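PDB 3MAY: possible exported protein from Mycobacterium tuberculosis, which binds heme, free or from host hemoglobin, and delivers it to the membrane proteins MmpL3 and MmpL11 as part of a heme-iron acquisition system. Local coordinates for residues Arg13-Val18 with Gln71-Leu76. Residues are numbered along the deposited sequence; the frame is centred on the assembly and turned at random.
Sequences RTVGSV and QPLTDL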
ATOM      1  N   ARG C  13       9.732   6.863 -18.404  1.00 36.85           N
ATOM      2  CA  ARG C  13       9.580   8.185 -18.994  1.00 38.25           C
ATOM      3  C   ARG C  13       8.126   8.578 -18.914  1.00 37.78           C
ATOM      4  O   ARG C  13       7.815   9.671 -18.429  1.00 37.72           O
ATOM      5  CB  ARG C  13      10.102   8.258 -20.426  1.00 39.51           C
ATOM      6  CG  ARG C  13      11.646   8.471 -20.473  1.00 43.01           C
ATOM      7  CD  ARG C  13      12.196   8.031 -21.838  1.00 46.98           C
ATOM      8  NE  ARG C  13      13.545   8.525 -22.084  1.00 46.91           N
ATOM      9  CZ  ARG C  13      14.209   8.286 -23.209  1.00 49.17           C
ATOM     10  NH1 ARG C  13      13.630   7.563 -24.214  1.00 49.42           N
ATOM     11  NH2 ARG C  13      15.438   8.761 -23.326  1.00 49.54           N
ATOM     12  N   THR C  14       7.237   7.648 -19.266  1.00 37.30           N
ATOM     13  CA  THR C  14       5.821   7.912 -19.158  1.00 36.49           C
ATOM     14  C   THR C  14       5.444   8.303 -17.733  1.00 37.12           C
ATOM     15  O   THR C  14       4.726   9.319 -17.499  1.00 37.57           O
ATOM     16  CB  THR C  14       5.027   6.695 -19.580  1.00 37.42           C
ATOM     17  OG1 THR C  14       5.372   6.358 -20.952  1.00 37.93           O
ATOM     18  CG2 THR C  14       3.507   6.962 -19.428  1.00 36.30           C
ATOM     19  N   VAL C  15       5.933   7.526 -16.765  1.00 36.47           N
ATOM     20  CA  VAL C  15       5.618   7.806 -15.364  1.00 35.68           C
ATOM     21  C   VAL C  15       6.072   9.243 -15.085  1.00 35.00           C
ATOM     22  O   VAL C  15       5.474   9.982 -14.290  1.00 34.81           O
ATOM     23  CB  VAL C  15       6.373   6.824 -14.404  1.00 35.83           C
ATOM     24  CG1 VAL C  15       6.393   7.303 -12.958  1.00 35.73           C
ATOM     25  CG2 VAL C  15       5.807   5.511 -14.488  1.00 35.78           C
ATOM     26  N   GLY C  16       7.159   9.616 -15.724  1.00 34.77           N
ATOM     27  CA  GLY C  16       7.771  10.908 -15.420  1.00 34.81           C
ATOM     28  C   GLY C  16       6.991  12.054 -16.023  1.00 33.40           C
ATOM     29  O   GLY C  16       7.014  13.142 -15.521  1.00 33.78           O
ATOM     30  N   SER C  17       6.285  11.830 -17.104  1.00 32.63           N
ATOM     31  CA  SER C  17       5.547  12.942 -17.557  1.00 33.94           C
ATOM     32  C   SER C  17       4.173  13.025 -16.880  1.00 32.70           C
ATOM     33  O   SER C  17       3.644  14.121 -16.605  1.00 34.00           O
ATOM     34  CB  SER C  17       5.515  12.975 -19.058  1.00 35.47           C
ATOM     35  OG  SER C  17       4.734  11.947 -19.506  1.00 40.49           O
ATOM     36  N   VAL C  18       3.641  11.889 -16.494  1.00 31.63           N
ATOM     37  CA  VAL C  18       2.478  11.879 -15.681  1.00 31.15           C
ATOM     38  C   VAL C  18       2.720  12.621 -14.390  1.00 32.12           C
ATOM     39  O   VAL C  18       1.998  13.601 -14.073  1.00 34.60           O
ATOM     40  CB  VAL C  18       1.940  10.466 -15.436  1.00 31.41           C
ATOM     41  CG1 VAL C  18       0.859  10.521 -14.260  1.00 27.02           C
ATOM     42  CG2 VAL C  18       1.335  10.014 -16.790  1.00 31.22           C
ATOM     43  N   GLN C  71      -3.733   9.044 -18.041  1.00 52.00           N
ATOM     44  CA  GLN C  71      -4.097   8.355 -19.284  1.00 53.74           C
ATOM     45  C   GLN C  71      -2.873   7.868 -20.092  1.00 53.58           C
ATOM     46  O   GLN C  71      -2.987   6.827 -20.711  1.00 54.57           O
ATOM     47  CB  GLN C  71      -5.038   9.212 -20.167  1.00 54.37           C
ATOM     48  CG  GLN C  71      -5.723   8.489 -21.397  1.00 55.68           C
ATOM     49  CD  GLN C  71      -6.664   7.343 -20.977  1.00 60.21           C
ATOM     50  OE1 GLN C  71      -6.600   6.233 -21.527  1.00 64.97           O
ATOM     51  NE2 GLN C  71      -7.538   7.608 -20.005  1.00 58.97           N
ATOM     52  N   PRO C  72      -1.737   8.644 -20.139  1.00 52.65           N
ATOM     53  CA  PRO C  72      -0.579   8.112 -20.891  1.00 52.39           C
ATOM     54  C   PRO C  72      -0.085   6.729 -20.389  1.00 53.36           C
ATOM     55  O   PRO C  72       0.538   5.949 -21.134  1.00 53.72           O
ATOM     56  CB  PRO C  72       0.473   9.199 -20.724  1.00 51.33           C
ATOM     57  CG  PRO C  72      -0.337  10.509 -20.565  1.00 49.80           C
ATOM     58  CD  PRO C  72      -1.600  10.105 -19.872  1.00 51.31           C
ATOM     59  N   LEU C  73      -0.429   6.398 -19.161  1.00 53.84           N
ATOM     60  CA  LEU C  73       0.021   5.150 -18.580  1.00 55.74           C
ATOM     61  C   LEU C  73      -0.816   3.983 -19.150  1.00 57.11           C
ATOM     62  O   LEU C  73      -0.300   2.928 -19.601  1.00 55.63           O
ATOM     63  CB  LEU C  73      -0.134   5.254 -17.054  1.00 55.78           C
ATOM     64  CG  LEU C  73       0.947   4.642 -16.162  1.00 57.90           C
ATOM     65  CD1 LEU C  73       2.070   4.005 -16.992  1.00 57.54           C
ATOM     66  CD2 LEU C  73       1.475   5.718 -15.162  1.00 58.32           C
ATOM     67  N   THR C  74      -2.120   4.212 -19.122  1.00 58.27           N
ATOM     68  CA  THR C  74      -3.124   3.277 -19.605  1.00 60.71           C
ATOM     69  C   THR C  74      -2.885   2.979 -21.086  1.00 61.03           C
ATOM     70  O   THR C  74      -2.884   1.818 -21.465  1.00 61.34           O
ATOM     71  CB  THR C  74      -4.549   3.816 -19.263  1.00 61.44           C
ATOM     72  OG1 THR C  74      -4.646   3.964 -17.844  1.00 61.53           O
ATOM     73  CG2 THR C  74      -5.656   2.897 -19.722  1.00 64.03           C
ATOM     74  N   ASP C  75      -2.607   4.023 -21.878  1.00 60.87           N
ATOM     75  CA  ASP C  75      -2.206   3.908 -23.304  1.00 62.55           C
ATOM     76  C   ASP C  75      -0.969   2.980 -23.488  1.00 62.05           C
ATOM     77  O   ASP C  75      -1.007   2.020 -24.296  1.00 62.32           O
ATOM     78  CB  ASP C  75      -1.883   5.293 -23.934  1.00 62.75           C
ATOM     79  CG  ASP C  75      -3.068   6.284 -23.893  1.00 64.78           C
ATOM     80  OD1 ASP C  75      -4.241   5.834 -23.899  1.00 65.60           O
ATOM     81  OD2 ASP C  75      -2.814   7.520 -23.863  1.00 64.36           O
ATOM     82  N   LEU C  76       0.119   3.306 -22.762  1.00 59.15           N
ATOM     83  CA  LEU C  76       1.272   2.451 -22.665  1.00 58.37           C
ATOM     84  C   LEU C  76       0.914   1.021 -22.275  1.00 58.90           C
ATOM     85  O   LEU C  76       1.217   0.086 -23.013  1.00 58.86           O
ATOM     86  CB  LEU C  76       2.237   3.012 -21.615  1.00 57.67           C
ATOM     87  CG  LEU C  76       3.591   2.321 -21.453  1.00 56.33           C
ATOM     88  CD1 LEU C  76       4.215   2.269 -22.802  1.00 58.57           C
ATOM     89  CD2 LEU C  76       4.431   3.143 -20.548  1.00 52.30           C
TER
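Thr-14 and Leu-73 mark the level at which two antiparallel helices of the all-helical, heme-binding haemophore fold pack side by side, 8-27 against 71-80. Both segments lie in the haem-binding haemophore family region, which this chain, a piece of the longer exported protein, contains. The local axes lie 9.2 Å apart and run at 160° to one another, with the CA atoms of Thr-14 and Leu-73 separated by 6.5 Å. A disulfide between Cys-6 and Cys-80 ties the chain together near the start of the first helix and the end of the second.

Thr-14 carries the centre of the contact by dividing its two branches. With CG2 anti to the backbone N, its methyl is directed at the facing helix, where it rests 3.6 Å from the carbonyl O of Pro-72 and 4.1 Å from CD1 of Leu-73. The hydroxyl turns back to its own helix and hydrogen-bonds the carbonyl O of Glu-10, so this polar atom is satisfied although a leucine methyl lies against it. Further along helix 8-27, Val-18 lays CG2 across the proline ring, 4.1 Å from CB of Pro-72 and close to its CG. Val-15 adds a looser touch, its CG2 lying 4.4 Å from CD2 of Leu-73.

Ala-19 of the second subunit, another copy of the protein, packs on Val-15, and Asp-24 of that subunit forms a salt bridge with Arg-13. Val-18 is also about 9 Å, side chain to side chain, from Tyr-25, probably the axial ligand of the heme iron. CD2 of Leu-76 sits 3.4 Å from OG1 of Thr-14.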